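Long-range contacts in translation initiation factor 4E (Ascaris suum, PDB 3M94), which binds the N2,N2,N7-trimethylated guanosine cap as well as, probably, other mRNA caps, and so probably recruits capped messages for translation initiation: residues A[77-82]-A[161-166]; A[137-142]-A[179-184]. One frame throughout, in Å; residues are numbered along the deposited sequence.

Contact 1: residues A[77-82]-A[161-166]; sequences GRWLVV and IRYEVH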
loop_
_atom_site.group_PDB
_atom_site.type_symbol
_atom_site.label_atom_id
_atom_site.label_comp_id
_atom_site.label_asym_id
_atom_site.label_seq_id
_atom_site.Cartn_x
_atom_site.Cartn_y
_atom_site.Cartn_z
ATOM N N GLY A 77 7.440 3.262 -9.076
ATOM C CA GLY A 77 6.929 1.937 -9.374
ATOM C C GLY A 77 6.290 1.359 -8.143
ATOM O O GLY A 77 6.041 2.079 -7.171
ATOM N N ARG A 78 6.024 0.060 -8.183
ATOM C CA ARG A 78 5.342 -0.597 -7.094
ATOM C C ARG A 78 5.811 -2.027 -6.892
ATOM O O ARG A 78 6.121 -2.740 -7.854
ATOM C CB ARG A 78 3.829 -0.591 -7.337
ATOM C CG ARG A 78 3.402 -1.526 -8.449
ATOM C CD ARG A 78 1.916 -1.500 -8.680
ATOM N NE ARG A 78 1.559 -2.531 -9.650
ATOM C CZ ARG A 78 0.337 -2.731 -10.124
ATOM N NH1 ARG A 78 -0.666 -1.965 -9.735
ATOM N NH2 ARG A 78 0.121 -3.697 -11.007
ATOM N N TRP A 79 5.877 -2.434 -5.630
ATOM C CA TRP A 79 5.917 -3.854 -5.298
ATOM C C TRP A 79 4.478 -4.354 -5.368
ATOM O O TRP A 79 3.589 -3.754 -4.754
ATOM C CB TRP A 79 6.472 -4.057 -3.896
ATOM C CG TRP A 79 7.965 -4.039 -3.879
ATOM C CD1 TRP A 79 8.766 -3.032 -3.443
ATOM C CD2 TRP A 79 8.833 -5.068 -4.363
ATOM N NE1 TRP A 79 10.088 -3.375 -3.604
ATOM C CE2 TRP A 79 10.153 -4.621 -4.179
ATOM C CE3 TRP A 79 8.620 -6.336 -4.930
ATOM C CZ2 TRP A 79 11.255 -5.395 -4.534
ATOM C CZ3 TRP A 79 9.716 -7.097 -5.284
ATOM C CH2 TRP A 79 11.013 -6.627 -5.083
ATOM N N LEU A 80 4.255 -5.428 -6.129
ATOM C CA LEU A 80 2.925 -5.996 -6.316
ATOM C C LEU A 80 2.796 -7.351 -5.625
ATOM O O LEU A 80 3.632 -8.237 -5.816
ATOM C CB LEU A 80 2.607 -6.133 -7.812
ATOM C CG LEU A 80 1.309 -6.839 -8.223
ATOM C CD1 LEU A 80 0.067 -6.030 -7.828
ATOM C CD2 LEU A 80 1.298 -7.137 -9.744
ATOM N N VAL A 81 1.753 -7.491 -4.807
ATOM C CA VAL A 81 1.423 -8.768 -4.170
ATOM C C VAL A 81 0.045 -9.184 -4.706
ATOM O O VAL A 81 -0.944 -8.492 -4.461
ATOM C CB VAL A 81 1.294 -8.639 -2.631
ATOM C CG1 VAL A 81 1.150 -10.010 -1.985
ATOM C CG2 VAL A 81 2.466 -7.860 -2.014
ATOM N N VAL A 82 -0.015 -10.278 -5.460
ATOM C CA VAL A 82 -1.309 -10.845 -5.865
ATOM C C VAL A 82 -1.849 -11.738 -4.751
ATOM O O VAL A 82 -1.103 -12.484 -4.121
ATOM C CB VAL A 82 -1.268 -11.592 -7.245
ATOM C CG1 VAL A 82 -0.941 -10.605 -8.374
ATOM C CG2 VAL A 82 -0.277 -12.772 -7.234
ATOM N N ILE A 161 6.870 -11.998 -5.380
ATOM C CA ILE A 161 6.378 -10.647 -5.445
ATOM C C ILE A 161 7.316 -9.951 -6.405
ATOM O O ILE A 161 8.479 -10.369 -6.569
ATOM C CB ILE A 161 6.305 -9.977 -4.051
ATOM C CG1 ILE A 161 7.676 -9.918 -3.364
ATOM C CG2 ILE A 161 5.291 -10.719 -3.171
ATOM C CD1 ILE A 161 7.800 -8.831 -2.245
ATOM N N ARG A 162 6.813 -8.926 -7.071
ATOM C CA ARG A 162 7.590 -8.270 -8.106
ATOM C C ARG A 162 7.492 -6.767 -8.058
ATOM O O ARG A 162 6.487 -6.195 -7.610
ATOM C CB ARG A 162 7.239 -8.806 -9.505
ATOM C CG ARG A 162 5.782 -8.723 -9.903
ATOM C CD ARG A 162 5.502 -9.600 -11.112
ATOM N NE ARG A 162 4.109 -10.050 -11.117
ATOM C CZ ARG A 162 3.142 -9.539 -11.878
ATOM N NH1 ARG A 162 3.394 -8.549 -12.724
ATOM N NH2 ARG A 162 1.911 -10.025 -11.795
ATOM N N TYR A 163 8.564 -6.135 -8.502
ATOM C CA TYR A 163 8.628 -4.706 -8.566
ATOM C C TYR A 163 8.596 -4.324 -10.035
ATOM O O TYR A 163 9.394 -4.818 -10.833
ATOM C CB TYR A 163 9.897 -4.161 -7.890
ATOM C CG TYR A 163 9.880 -2.657 -7.867
ATOM C CD1 TYR A 163 9.168 -1.968 -6.887
ATOM C CD2 TYR A 163 10.520 -1.915 -8.866
ATOM C CE1 TYR A 163 9.109 -0.589 -6.877
ATOM C CE2 TYR A 163 10.467 -0.530 -8.866
ATOM C CZ TYR A 163 9.752 0.121 -7.867
ATOM O OH TYR A 163 9.694 1.488 -7.861
ATOM N N GLU A 164 7.669 -3.446 -10.385
ATOM C CA GLU A 164 7.505 -3.018 -11.768
ATOM C C GLU A 164 7.288 -1.522 -11.837
ATOM O O GLU A 164 6.760 -0.925 -10.894
ATOM C CB GLU A 164 6.327 -3.751 -12.400
ATOM C CG GLU A 164 5.150 -3.865 -11.457
ATOM C CD GLU A 164 3.969 -4.570 -12.057
ATOM O OE1 GLU A 164 2.905 -3.924 -12.148
ATOM O OE2 GLU A 164 4.092 -5.761 -12.423
ATOM N N VAL A 165 7.723 -0.923 -12.946
ATOM C CA VAL A 165 7.423 0.481 -13.269
ATOM C C VAL A 165 5.907 0.615 -13.397
ATOM O O VAL A 165 5.212 -0.388 -13.609
ATOM C CB VAL A 165 8.149 0.939 -14.577
ATOM C CG1 VAL A 165 7.856 2.414 -14.909
ATOM C CG2 VAL A 165 9.654 0.724 -14.463
ATOM N N HIS A 166 5.387 1.830 -13.218
ATOM C CA HIS A 166 3.949 2.055 -13.369
ATOM C C HIS A 166 3.588 1.970 -14.840
ATOM O O HIS A 166 4.252 2.594 -15.671
ATOM C CB HIS A 166 3.517 3.402 -12.767
ATOM C CG HIS A 166 3.616 3.452 -11.273
ATOM N ND1 HIS A 166 3.029 2.508 -10.457
ATOM C CD2 HIS A 166 4.235 4.328 -10.448
ATOM C CE1 HIS A 166 3.286 2.796 -9.194
ATOM N NE2 HIS A 166 4.014 3.897 -9.161
#
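Tyr163 lays its CB over the centre of the Trp79 six-membered ring, 3.6 Å from the centroid, in a CH-pi contact almost along the ring normal. The tyrosine ring then presents its edge to the face of the indole five-membered ring, with the planes at 59°, an edge-to-face pair. At the rim of the indole, near its plane, stands Ile161 O, while Ile161 CD1 packs against CE3. The His166 ring takes Gly77 CA over one face, and the Arg162 guanidinium takes Leu80 CD2.

These groups flank two neighbouring antiparallel strands of the curved eIF4E sheet, 77-83 and 161-165. Trp79-Tyr163 is a non-hydrogen-bonded pair, framed by the hydrogen-bonded pairs Arg78-Glu164 and Leu80-Arg162. In the latter, Leu80 N gives a nearly straight bond of 2.8 Å to Arg162 O, whereas the return bond from Arg162 N to Leu80 O is weak at 3.5 Å.

Trp79 and Tyr163 share the face of the sheet covered by helix 139-153. CG of Tyr163 lies anti to the backbone N (chi1 -175°), which carries its ring back along the neighbouring strand past Arg78 C to Gly77. The hydroxyl is hydrogen-bonded to Thr133 OG1.

The other face carries charge. Arg78 and Glu164 run side by side, and Glu164 sits between two arginines: its OE2 pairs with Arg162 NH1 at 2.9 Å, which probably favours the ionised carboxylate. Its other oxygen, OE1, receives Arg78 NH2 on the syn side at 3.0 Å, 35° out of the carboxylate plane, and a weak bond from Arg78 NE.

Contact 2: residues A[137-142]-A[179-184]; sequences LKDDVN and PRIVIP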
loop_
_atom_site.group_PDB
_atom_site.type_symbol
_atom_site.label_atom_id
_atom_site.label_comp_id
_atom_site.label_asym_id
_atom_site.label_seq_id
_atom_site.Cartn_x
_atom_site.Cartn_y
_atom_site.Cartn_z
ATOM N N LEU A 137 14.336 3.247 -10.516
ATOM C CA LEU A 137 15.720 2.871 -10.833
ATOM C C LEU A 137 16.611 2.672 -9.602
ATOM O O LEU A 137 17.749 2.228 -9.726
ATOM C CB LEU A 137 16.374 3.880 -11.795
ATOM C CG LEU A 137 15.743 4.214 -13.157
ATOM C CD1 LEU A 137 16.673 5.150 -13.929
ATOM C CD2 LEU A 137 15.383 2.971 -14.006
ATOM N N LYS A 138 16.096 3.002 -8.421
ATOM C CA LYS A 138 16.828 2.796 -7.174
ATOM C C LYS A 138 16.718 1.340 -6.734
ATOM O O LYS A 138 16.022 1.030 -5.764
ATOM C CB LYS A 138 16.299 3.727 -6.080
ATOM C CG LYS A 138 16.840 5.152 -6.147
ATOM C CD LYS A 138 18.138 5.310 -5.370
ATOM C CE LYS A 138 18.519 6.782 -5.235
ATOM N NZ LYS A 138 19.977 6.960 -4.992
ATOM N N ASP A 139 17.413 0.461 -7.461
ATOM C CA ASP A 139 17.325 -0.994 -7.277
ATOM C C ASP A 139 17.656 -1.491 -5.862
ATOM O O ASP A 139 16.934 -2.340 -5.311
ATOM C CB ASP A 139 18.217 -1.712 -8.290
ATOM C CG ASP A 139 17.678 -1.634 -9.716
ATOM O OD1 ASP A 139 16.470 -1.371 -9.912
ATOM O OD2 ASP A 139 18.472 -1.847 -10.648
ATOM N N ASP A 140 18.751 -0.976 -5.296
ATOM C CA ASP A 140 19.177 -1.355 -3.939
ATOM C C ASP A 140 18.093 -1.014 -2.903
ATOM O O ASP A 140 17.747 -1.839 -2.056
ATOM C CB ASP A 140 20.513 -0.693 -3.573
ATOM C CG ASP A 140 21.621 -0.989 -4.586
ATOM O OD1 ASP A 140 21.350 -0.988 -5.811
ATOM O OD2 ASP A 140 22.776 -1.204 -4.168
ATOM N N VAL A 141 17.551 0.196 -3.008
ATOM C CA VAL A 141 16.516 0.688 -2.113
ATOM C C VAL A 141 15.220 -0.125 -2.292
ATOM O O VAL A 141 14.609 -0.573 -1.316
ATOM C CB VAL A 141 16.278 2.209 -2.359
ATOM C CG1 VAL A 141 14.926 2.681 -1.803
ATOM C CG2 VAL A 141 17.451 3.043 -1.807
ATOM N N ASN A 142 14.816 -0.314 -3.547
ATOM C CA ASN A 142 13.623 -1.088 -3.862
ATOM C C ASN A 142 13.702 -2.542 -3.407
ATOM O O ASN A 142 12.753 -3.052 -2.819
ATOM C CB ASN A 142 13.279 -0.958 -5.353
ATOM C CG ASN A 142 12.726 0.423 -5.690
ATOM O OD1 ASN A 142 12.019 1.033 -4.881
ATOM N ND2 ASN A 142 13.059 0.930 -6.861
ATOM N N PRO A 179 9.177 -7.425 -15.067
ATOM C CA PRO A 179 9.484 -6.734 -13.812
ATOM C C PRO A 179 10.993 -6.495 -13.609
ATOM O O PRO A 179 11.823 -7.294 -14.043
ATOM C CB PRO A 179 8.926 -7.666 -12.731
ATOM C CG PRO A 179 8.657 -8.961 -13.392
ATOM C CD PRO A 179 8.455 -8.693 -14.856
ATOM N N ARG A 180 11.324 -5.383 -12.972
ATOM C CA ARG A 180 12.696 -5.024 -12.636
ATOM C C ARG A 180 13.328 -5.945 -11.576
ATOM O O ARG A 180 14.527 -6.236 -11.629
ATOM C CB ARG A 180 12.711 -3.590 -12.113
ATOM C CG ARG A 180 14.055 -2.951 -12.079
ATOM C CD ARG A 180 14.108 -1.834 -13.064
ATOM N NE ARG A 180 15.292 -1.019 -12.856
ATOM C CZ ARG A 180 16.365 -1.039 -13.641
ATOM N NH1 ARG A 180 16.400 -1.836 -14.694
ATOM N NH2 ARG A 180 17.400 -0.257 -13.372
ATOM N N ILE A 181 12.523 -6.367 -10.606
ATOM C CA ILE A 181 12.977 -7.181 -9.484
ATOM C C ILE A 181 11.905 -8.214 -9.133
ATOM O O ILE A 181 10.720 -7.910 -9.174
ATOM C CB ILE A 181 13.256 -6.320 -8.217
ATOM C CG1 ILE A 181 14.017 -5.031 -8.567
ATOM C CG2 ILE A 181 13.994 -7.146 -7.174
ATOM C CD1 ILE A 181 14.092 -4.005 -7.446
ATOM N N VAL A 182 12.326 -9.426 -8.792
ATOM C CA VAL A 182 11.422 -10.455 -8.285
ATOM C C VAL A 182 12.029 -11.060 -7.022
ATOM O O VAL A 182 13.236 -11.230 -6.942
ATOM C CB VAL A 182 11.171 -11.576 -9.326
ATOM C CG1 VAL A 182 10.152 -12.610 -8.794
ATOM C CG2 VAL A 182 10.720 -11.001 -10.676
ATOM N N ILE A 183 11.193 -11.372 -6.037
ATOM C CA ILE A 183 11.626 -12.048 -4.817
ATOM C C ILE A 183 10.624 -13.164 -4.562
ATOM O O ILE A 183 9.433 -12.883 -4.427
ATOM C CB ILE A 183 11.640 -11.126 -3.560
ATOM C CG1 ILE A 183 12.419 -9.827 -3.790
ATOM C CG2 ILE A 183 12.182 -11.886 -2.335
ATOM C CD1 ILE A 183 12.276 -8.808 -2.641
ATOM N N PRO A 184 11.093 -14.432 -4.489
ATOM C CA PRO A 184 12.489 -14.875 -4.619
ATOM C C PRO A 184 13.020 -14.710 -6.037
ATOM O O PRO A 184 12.289 -14.943 -7.002
ATOM C CB PRO A 184 12.413 -16.362 -4.260
ATOM C CG PRO A 184 11.036 -16.766 -4.676
ATOM C CD PRO A 184 10.180 -15.579 -4.309
#
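Leu137 reaches Arg180 with one methyl, CD2, which lies over a face of the guanidinium, 3.9 Å from NH2. This is the entry to helix 139-153, which packs across the eIF4E sheet beside its edge strand, 181-183; the contact therefore joins the first turn of a helix to the beginning of an outermost strand. The backbone N of Leu137 is held by Asp135 OD1.

Lys138 occupies the N-cap position and is the centre of an inverse gamma turn, closed by a weak bond from Asp139 N to Leu137 O. Its carbonyl oxygen accepts Asn142 N at 2.9 Å in the first turn of the helix.

Asp139 brings the charge. Its OD1 is 3.2 Å from Arg180 NE but well off the guanidinium plane; the pair is a salt bridge without a hydrogen bond, the carboxylate and guanidinium planes 51° apart. OD2 lies over the guanidinium face opposite the one met by Leu137 CD2, with OD1 displaced to the same side, so the flat group is held between a carboxylate and a methyl. Arg180 arrives there through a bend at its second torsion (chi2 113°). The ion pair lies at the surface.

One turn further in, the amide of buried Asn142 has two partners: ND2 is hydrogen-bonded to Asp135 O in the loop before the helix, and OD1 to Thr133 OG1 at the end of strand 127-133. Its apolar part meets the strand.

Arg180 and Ile181 together face Tyr163 in a classic beta bulge, and both side chains start toward the helix. The Ile181 side chain reaches the first turn of the helix, where its CD1 ends 3.8 Å from Asn142 CB and 3.9 Å from Asp139 O.

How the contacts relate
Contacts 1 and 2 have centres about 9 Å apart and share one end of the sheet, where strand 161-165 lies between 77-83 and 181-183. Segments 161-166 and 179-184 meet directly, Tyr163 N standing 2.9 Å from Ile181 O. Helix 139-153 closes the arrangement from one side: Trp79 NE1 of contact 1 is hydrogen-bonded to Asn142 O of contact 2 at 2.8 Å. Across the intervening strand, Trp79 CH2 packs 3.5 Å from Ile183 CD1. Contact 1 borders the cap site: its Arg78 side chain is about 5 Å from the bound cap analogue, and His166 also meets Trp68, a residue of the cap pocket. The centre of contact 2 is about 16 Å from the centre of the chain, against about 10 Å for contact 1.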